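PDB 2AFB: 2-keto-3-deoxygluconate kinase from Thermotoga maritima, which probably phosphorylates 2-keto-3-deoxygluconate as a sugar kinase of the pfkB (ribokinase) family. Local coordinates for residues A[16-28]-A[38-51]. Numbering follows the deposited sequence.
Sequences VTFGEIMLRLSPP and SFDVTYGGAEANVA
Strands 22-26 and 38-44 pair antiparallel through six backbone hydrogen bonds, from Met22 (selenomethionine) with Gly44 to Ser26 with Asp40, and beyond them helix 46-51 runs nearly antiparallel to strand 16-18, their axes 7.3 Å apart. On one face of the ladder, Leu25 lays CB over the Phe39 ring in a CH-pi contact, 4.3 Å from its centroid, while Leu23 CD1 meets Tyr43 CE2 at 3.6 Å; apolar side chains suit this buried side. On the other face, Thr42 CG2 sits over the rim of the Arg24 guanidinium; Arg24 NH1 forms salt bridges to Asp286 and Asp328. Gly45, the helix N-cap, brings CA within 3.5 Å of Glu20 O, where a CB would clash. Glu47, bent at chi2 (92°), points OE1 at two waters that link it to Glu20 N and O, while OE2 is hydrogen-bonded to Ser145 and Thr148. Thr17 OG1 donates to Glu47 O (2.8 Å) from above its carbonyl plane, Ala51 N reaching that oxygen from the other face. A valine here, lacking the hydroxyl, would probably leave the strand less firmly tied to the helix's first turn. Extended by a second subunit, this hairpin belongs to the small sheet that, as in ribokinase relatives, probably forms a lid over the substrate site.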
ATOM      1  N   VAL A  16     -27.610 -14.779 -20.813  1.00 26.87           N
ATOM      2  CA  VAL A  16     -26.857 -15.833 -20.144  1.00 26.03           C
ATOM      3  C   VAL A  16     -25.493 -16.093 -20.829  1.00 27.50           C
ATOM      4  O   VAL A  16     -25.382 -16.148 -22.063  1.00 27.57           O
ATOM      5  CB  VAL A  16     -27.700 -17.130 -20.119  1.00 28.71           C
ATOM      6  CG1 VAL A  16     -26.976 -18.264 -19.423  1.00 28.91           C
ATOM      7  CG2 VAL A  16     -29.026 -16.895 -19.457  1.00 30.00           C
ATOM      8  N   THR A  17     -24.451 -16.234 -20.018  1.00 26.62           N
ATOM      9  CA  THR A  17     -23.130 -16.620 -20.483  1.00 25.71           C
ATOM     10  C   THR A  17     -22.617 -17.749 -19.600  1.00 26.48           C
ATOM     11  O   THR A  17     -23.087 -17.953 -18.464  1.00 26.62           O
ATOM     12  CB  THR A  17     -22.106 -15.443 -20.496  1.00 24.80           C
ATOM     13  OG1 THR A  17     -21.500 -15.305 -19.206  1.00 27.91           O
ATOM     14  CG2 THR A  17     -22.738 -14.163 -20.876  1.00 26.50           C
ATOM     15  N   PHE A  18     -21.661 -18.487 -20.142  1.00 26.76           N
ATOM     16  CA  PHE A  18     -21.181 -19.709 -19.516  1.00 27.69           C
ATOM     17  C   PHE A  18     -19.721 -19.840 -19.725  1.00 26.92           C
ATOM     18  O   PHE A  18     -19.244 -19.735 -20.836  1.00 29.46           O
ATOM     19  CB  PHE A  18     -21.808 -20.915 -20.184  1.00 26.33           C
ATOM     20  CG  PHE A  18     -21.263 -22.251 -19.714  1.00 30.07           C
ATOM     21  CD1 PHE A  18     -21.484 -22.685 -18.432  1.00 26.86           C
ATOM     22  CD2 PHE A  18     -20.583 -23.095 -20.590  1.00 36.64           C
ATOM     23  CE1 PHE A  18     -21.009 -23.916 -17.996  1.00 30.95           C
ATOM     24  CE2 PHE A  18     -20.103 -24.356 -20.164  1.00 36.65           C
ATOM     25  CZ  PHE A  18     -20.318 -24.750 -18.872  1.00 33.01           C
ATOM     26  N   GLY A  19     -19.029 -20.154 -18.657  1.00 26.27           N
ATOM     27  CA  GLY A  19     -17.637 -20.503 -18.751  1.00 29.78           C
ATOM     28  C   GLY A  19     -16.982 -20.513 -17.394  1.00 29.58           C
ATOM     29  O   GLY A  19     -17.633 -20.830 -16.406  1.00 27.11           O
ATOM     30  N   GLU A  20     -15.687 -20.197 -17.376  1.00 27.64           N
ATOM     31  CA  GLU A  20     -14.868 -20.196 -16.136  1.00 29.58           C
ATOM     32  C   GLU A  20     -14.485 -18.820 -15.672  1.00 28.98           C
ATOM     33  O   GLU A  20     -13.996 -18.012 -16.458  1.00 32.74           O
ATOM     34  CB  GLU A  20     -13.569 -21.023 -16.315  1.00 29.37           C
ATOM     35  CG  GLU A  20     -12.654 -20.978 -15.094  1.00 28.52           C
ATOM     36  CD  GLU A  20     -11.617 -22.120 -14.997  1.00 30.29           C
ATOM     37  OE1 GLU A  20     -11.097 -22.569 -16.033  1.00 30.07           O
ATOM     38  OE2 GLU A  20     -11.267 -22.523 -13.868  1.00 32.19           O
ATOM     39  N   ILE A  21     -14.670 -18.584 -14.385  1.00 26.03           N
ATOM     40  CA  ILE A  21     -14.130 -17.423 -13.736  1.00 26.54           C
ATOM     41  C   ILE A  21     -12.993 -17.825 -12.804  1.00 28.20           C
ATOM     42  O   ILE A  21     -13.058 -18.838 -12.095  1.00 27.67           O
ATOM     43  CB  ILE A  21     -15.235 -16.604 -13.043  1.00 24.57           C
ATOM     44  CG1 ILE A  21     -14.655 -15.255 -12.613  1.00 26.17           C
ATOM     45  CG2 ILE A  21     -15.872 -17.386 -11.891  1.00 26.67           C
ATOM     46  CD1 ILE A  21     -15.613 -14.258 -12.092  1.00 23.23           C
HETATM   47  N   MSE A  22     -11.908 -17.068 -12.879  1.00 26.83           N
HETATM   48  CA  MSE A  22     -10.709 -17.387 -12.163  1.00 30.92           C
HETATM   49  C   MSE A  22     -10.338 -16.269 -11.242  1.00 29.10           C
HETATM   50  O   MSE A  22     -10.638 -15.106 -11.516  1.00 27.85           O
HETATM   51  CB  MSE A  22      -9.540 -17.586 -13.110  1.00 26.82           C
HETATM   52  CG  MSE A  22      -9.710 -18.741 -13.956  1.00 35.41           C
HETATM   53 SE   MSE A  22      -8.316 -18.869 -15.289  1.00 44.96          SE
HETATM   54  CE  MSE A  22      -8.856 -17.334 -16.583  1.00 38.23           C
ATOM     55  N   LEU A  23      -9.637 -16.642 -10.179  1.00 26.22           N
ATOM     56  CA  LEU A  23      -8.887 -15.666  -9.386  1.00 24.69           C
ATOM     57  C   LEU A  23      -7.703 -15.124 -10.182  1.00 23.10           C
ATOM     58  O   LEU A  23      -6.890 -15.917 -10.653  1.00 22.55           O
ATOM     59  CB  LEU A  23      -8.348 -16.335  -8.136  1.00 22.96           C
ATOM     60  CG  LEU A  23      -7.337 -15.478  -7.310  1.00 20.05           C
ATOM     61  CD1 LEU A  23      -7.928 -14.260  -6.664  1.00 26.54           C
ATOM     62  CD2 LEU A  23      -6.701 -16.358  -6.238  1.00 28.95           C
ATOM     63  N   ARG A  24      -7.578 -13.796 -10.302  1.00 23.82           N
ATOM     64  CA  ARG A  24      -6.449 -13.198 -10.984  1.00 25.08           C
ATOM     65  C   ARG A  24      -5.499 -12.505  -9.989  1.00 23.06           C
ATOM     66  O   ARG A  24      -5.907 -11.690  -9.178  1.00 23.87           O
ATOM     67  CB  ARG A  24      -6.891 -12.210 -12.008  1.00 22.74           C
ATOM     68  CG  ARG A  24      -5.802 -11.911 -13.024  1.00 31.44           C
ATOM     69  CD  ARG A  24      -6.201 -10.751 -13.921  1.00 36.46           C
ATOM     70  NE  ARG A  24      -5.712  -9.505 -13.403  1.00 32.95           N
ATOM     71  CZ  ARG A  24      -5.770  -8.322 -14.005  1.00 38.21           C
ATOM     72  NH1 ARG A  24      -6.345  -8.145 -15.191  1.00 32.30           N
ATOM     73  NH2 ARG A  24      -5.227  -7.284 -13.383  1.00 31.35           N
ATOM     74  N   LEU A  25      -4.224 -12.849 -10.104  1.00 24.46           N
ATOM     75  CA  LEU A  25      -3.205 -12.383  -9.177  1.00 24.01           C
ATOM     76  C   LEU A  25      -2.182 -11.639  -9.996  1.00 26.85           C
ATOM     77  O   LEU A  25      -1.542 -12.233 -10.848  1.00 24.63           O
ATOM     78  CB  LEU A  25      -2.600 -13.526  -8.439  1.00 20.59           C
ATOM     79  CG  LEU A  25      -3.484 -14.363  -7.475  1.00 25.18           C
ATOM     80  CD1 LEU A  25      -2.629 -15.452  -6.929  1.00 25.82           C
ATOM     81  CD2 LEU A  25      -4.113 -13.561  -6.327  1.00 27.29           C
ATOM     82  N   SER A  26      -2.072 -10.325  -9.800  1.00 25.20           N
ATOM     83  CA  SER A  26      -1.124  -9.525 -10.583  1.00 25.21           C
ATOM     84  C   SER A  26      -0.253  -8.677  -9.688  1.00 24.82           C
ATOM     85  O   SER A  26      -0.779  -8.088  -8.748  1.00 23.90           O
ATOM     86  CB  SER A  26      -1.826  -8.646 -11.629  1.00 23.32           C
ATOM     87  OG  SER A  26      -2.881  -7.927 -11.008  1.00 30.31           O
ATOM     88  N   PRO A  27       1.101  -8.657  -9.936  1.00 21.27           N
ATOM     89  CA  PRO A  27       1.859  -7.776  -9.109  1.00 23.36           C
ATOM     90  C   PRO A  27       1.508  -6.304  -9.441  1.00 23.64           C
ATOM     91  O   PRO A  27       1.109  -6.017 -10.561  1.00 28.18           O
ATOM     92  CB  PRO A  27       3.309  -8.095  -9.486  1.00 24.18           C
ATOM     93  CG  PRO A  27       3.305  -9.443 -10.220  1.00 20.66           C
ATOM     94  CD  PRO A  27       1.965  -9.425 -10.875  1.00 26.03           C
ATOM     95  N   PRO A  28       1.680  -5.403  -8.481  1.00 24.84           N
ATOM     96  CA  PRO A  28       1.479  -3.980  -8.732  1.00 28.33           C
ATOM     97  C   PRO A  28       2.636  -3.319  -9.469  1.00 27.71           C
ATOM     98  O   PRO A  28       3.802  -3.787  -9.401  1.00 30.15           O
ATOM     99  CB  PRO A  28       1.321  -3.377  -7.312  1.00 29.00           C
ATOM    100  CG  PRO A  28       2.167  -4.349  -6.393  1.00 32.61           C
ATOM    101  CD  PRO A  28       2.108  -5.700  -7.082  1.00 25.45           C
ATOM    102  N   SER A  38       3.557  -8.662  -2.933  1.00 26.84           N
ATOM    103  CA  SER A  38       2.102  -8.801  -3.017  1.00 27.30           C
ATOM    104  C   SER A  38       1.530  -8.965  -4.429  1.00 23.82           C
ATOM    105  O   SER A  38       2.205  -8.751  -5.451  1.00 23.23           O
ATOM    106  CB  SER A  38       1.397  -7.613  -2.346  1.00 32.05           C
ATOM    107  OG  SER A  38       1.527  -6.486  -3.150  1.00 32.90           O
ATOM    108  N   PHE A  39       0.261  -9.364  -4.441  1.00 25.27           N
ATOM    109  CA  PHE A  39      -0.553  -9.497  -5.633  1.00 25.35           C
ATOM    110  C   PHE A  39      -1.859  -8.732  -5.406  1.00 27.13           C
ATOM    111  O   PHE A  39      -2.512  -8.922  -4.370  1.00 25.37           O
ATOM    112  CB  PHE A  39      -0.957 -10.942  -5.909  1.00 23.97           C
ATOM    113  CG  PHE A  39       0.168 -11.817  -6.355  1.00 25.04           C
ATOM    114  CD1 PHE A  39       0.911 -11.486  -7.474  1.00 24.73           C
ATOM    115  CD2 PHE A  39       0.475 -13.005  -5.648  1.00 24.02           C
ATOM    116  CE1 PHE A  39       1.989 -12.283  -7.895  1.00 28.36           C
ATOM    117  CE2 PHE A  39       1.515 -13.817  -6.065  1.00 28.31           C
ATOM    118  CZ  PHE A  39       2.295 -13.448  -7.200  1.00 29.06           C
ATOM    119  N   ASP A  40      -2.195  -7.880  -6.385  1.00 26.56           N
ATOM    120  CA  ASP A  40      -3.514  -7.340  -6.595  1.00 25.80           C
ATOM    121  C   ASP A  40      -4.414  -8.495  -6.957  1.00 25.87           C
ATOM    122  O   ASP A  40      -4.004  -9.381  -7.673  1.00 25.55           O
ATOM    123  CB  ASP A  40      -3.491  -6.314  -7.713  1.00 25.96           C
ATOM    124  CG  ASP A  40      -2.655  -5.087  -7.344  1.00 31.59           C
ATOM    125  OD1 ASP A  40      -2.696  -4.727  -6.158  1.00 31.16           O
ATOM    126  OD2 ASP A  40      -2.005  -4.463  -8.201  1.00 37.60           O
ATOM    127  N   VAL A  41      -5.621  -8.454  -6.416  1.00 25.74           N
ATOM    128  CA  VAL A  41      -6.619  -9.502  -6.508  1.00 27.57           C
ATOM    129  C   VAL A  41      -7.809  -8.978  -7.283  1.00 27.64           C
ATOM    130  O   VAL A  41      -8.253  -7.885  -7.061  1.00 28.39           O
ATOM    131  CB  VAL A  41      -7.148  -9.919  -5.109  1.00 27.06           C
ATOM    132  CG1 VAL A  41      -8.416 -10.755  -5.213  1.00 30.97           C
ATOM    133  CG2 VAL A  41      -6.076 -10.712  -4.370  1.00 29.31           C
ATOM    134  N   THR A  42      -8.263  -9.778  -8.226  1.00 28.19           N
ATOM    135  CA  THR A  42      -9.539  -9.599  -8.886  1.00 26.74           C
ATOM    136  C   THR A  42     -10.027 -10.928  -9.432  1.00 26.49           C
ATOM    137  O   THR A  42      -9.378 -11.968  -9.264  1.00 24.96           O
ATOM    138  CB  THR A  42      -9.526  -8.473  -9.964  1.00 31.64           C
ATOM    139  OG1 THR A  42     -10.889  -8.109 -10.264  1.00 32.73           O
ATOM    140  CG2 THR A  42      -8.785  -8.904 -11.255  1.00 30.03           C
ATOM    141  N   TYR A  43     -11.208 -10.936 -10.034  1.00 29.77           N
ATOM    142  CA  TYR A  43     -11.776 -12.177 -10.524  1.00 26.89           C
ATOM    143  C   TYR A  43     -12.211 -11.933 -11.960  1.00 26.49           C
ATOM    144  O   TYR A  43     -12.842 -10.926 -12.245  1.00 30.63           O
ATOM    145  CB  TYR A  43     -12.933 -12.657  -9.607  1.00 24.55           C
ATOM    146  CG  TYR A  43     -12.441 -12.977  -8.212  1.00 22.33           C
ATOM    147  CD1 TYR A  43     -12.360 -11.997  -7.248  1.00 27.49           C
ATOM    148  CD2 TYR A  43     -12.034 -14.270  -7.867  1.00 22.79           C
ATOM    149  CE1 TYR A  43     -11.843 -12.278  -5.995  1.00 30.86           C
ATOM    150  CE2 TYR A  43     -11.550 -14.557  -6.637  1.00 29.89           C
ATOM    151  CZ  TYR A  43     -11.427 -13.563  -5.706  1.00 26.21           C
ATOM    152  OH  TYR A  43     -10.935 -13.871  -4.460  1.00 28.89           O
ATOM    153  N   GLY A  44     -11.879 -12.835 -12.874  1.00 26.99           N
ATOM    154  CA  GLY A  44     -12.433 -12.712 -14.226  1.00 30.13           C
ATOM    155  C   GLY A  44     -12.310 -13.909 -15.114  1.00 27.30           C
ATOM    156  O   GLY A  44     -11.798 -14.930 -14.701  1.00 29.33           O
ATOM    157  N   GLY A  45     -12.709 -13.747 -16.362  1.00 24.21           N
ATOM    158  CA  GLY A  45     -12.753 -14.858 -17.343  1.00 25.26           C
ATOM    159  C   GLY A  45     -13.588 -14.375 -18.515  1.00 27.81           C
ATOM    160  O   GLY A  45     -14.485 -13.577 -18.323  1.00 27.94           O
ATOM    161  N   ALA A  46     -13.323 -14.888 -19.717  1.00 30.08           N
ATOM    162  CA  ALA A  46     -13.894 -14.353 -20.984  1.00 30.35           C
ATOM    163  C   ALA A  46     -15.421 -14.128 -20.918  1.00 30.03           C
ATOM    164  O   ALA A  46     -15.914 -12.992 -21.066  1.00 28.08           O
ATOM    165  CB  ALA A  46     -13.549 -15.299 -22.149  1.00 33.78           C
ATOM    166  N   GLU A  47     -16.147 -15.202 -20.629  1.00 28.61           N
ATOM    167  CA  GLU A  47     -17.607 -15.137 -20.541  1.00 25.38           C
ATOM    168  C   GLU A  47     -18.118 -14.436 -19.286  1.00 22.96           C
ATOM    169  O   GLU A  47     -19.141 -13.739 -19.346  1.00 27.57           O
ATOM    170  CB  GLU A  47     -18.253 -16.517 -20.732  1.00 28.10           C
ATOM    171  CG  GLU A  47     -17.749 -17.283 -21.987  1.00 29.08           C
ATOM    172  CD  GLU A  47     -16.547 -18.203 -21.703  1.00 36.14           C
ATOM    173  OE1 GLU A  47     -15.872 -18.071 -20.630  1.00 31.38           O
ATOM    174  OE2 GLU A  47     -16.280 -19.057 -22.562  1.00 35.99           O
ATOM    175  N   ALA A  48     -17.366 -14.479 -18.189  1.00 26.07           N
ATOM    176  CA  ALA A  48     -17.736 -13.682 -17.016  1.00 23.73           C
ATOM    177  C   ALA A  48     -17.642 -12.199 -17.320  1.00 24.41           C
ATOM    178  O   ALA A  48     -18.493 -11.432 -16.906  1.00 25.17           O
ATOM    179  CB  ALA A  48     -16.929 -14.034 -15.750  1.00 23.28           C
ATOM    180  N   ASN A  49     -16.609 -11.815 -18.046  1.00 23.74           N
ATOM    181  CA  ASN A  49     -16.374 -10.437 -18.388  1.00 25.47           C
ATOM    182  C   ASN A  49     -17.513  -9.887 -19.289  1.00 24.55           C
ATOM    183  O   ASN A  49     -17.958  -8.732 -19.149  1.00 28.79           O
ATOM    184  CB  ASN A  49     -15.033 -10.285 -19.088  1.00 22.42           C
ATOM    185  CG  ASN A  49     -13.815 -10.756 -18.253  1.00 30.44           C
ATOM    186  OD1 ASN A  49     -13.873 -10.927 -17.035  1.00 27.27           O
ATOM    187  ND2 ASN A  49     -12.691 -10.947 -18.947  1.00 24.39           N
ATOM    188  N   VAL A  50     -18.021 -10.735 -20.157  1.00 24.27           N
ATOM    189  CA  VAL A  50     -19.157 -10.387 -21.031  1.00 24.62           C
ATOM    190  C   VAL A  50     -20.402 -10.146 -20.195  1.00 20.21           C
ATOM    191  O   VAL A  50     -21.121  -9.151 -20.377  1.00 24.47           O
ATOM    192  CB  VAL A  50     -19.395 -11.486 -22.098  1.00 24.74           C
ATOM    193  CG1 VAL A  50     -20.657 -11.182 -22.927  1.00 25.38           C
ATOM    194  CG2 VAL A  50     -18.193 -11.601 -22.981  1.00 23.28           C
ATOM    195  N   ALA A  51     -20.661 -11.038 -19.261  1.00 22.11           N
ATOM    196  CA  ALA A  51     -21.804 -10.887 -18.376  1.00 22.76           C
ATOM    197  C   ALA A  51     -21.694  -9.566 -17.598  1.00 27.04           C
ATOM    198  O   ALA A  51     -22.674  -8.839 -17.403  1.00 26.17           O
ATOM    199  CB  ALA A  51     -21.884 -12.090 -17.389  1.00 26.23           C
TER
HETATM  200  O   HOH W   1     -14.213 -19.996 -19.913  1.00 19.94           O
HETATM  201  O   HOH W   2     -15.906 -16.877 -18.053  1.00 24.16           O
HETATM  202  O   HOH W   3      -5.207  -9.040 -10.404  1.00 17.03           O
HETATM  203  O   HOH W   4      -1.856  -5.447 -10.740  1.00 25.68           O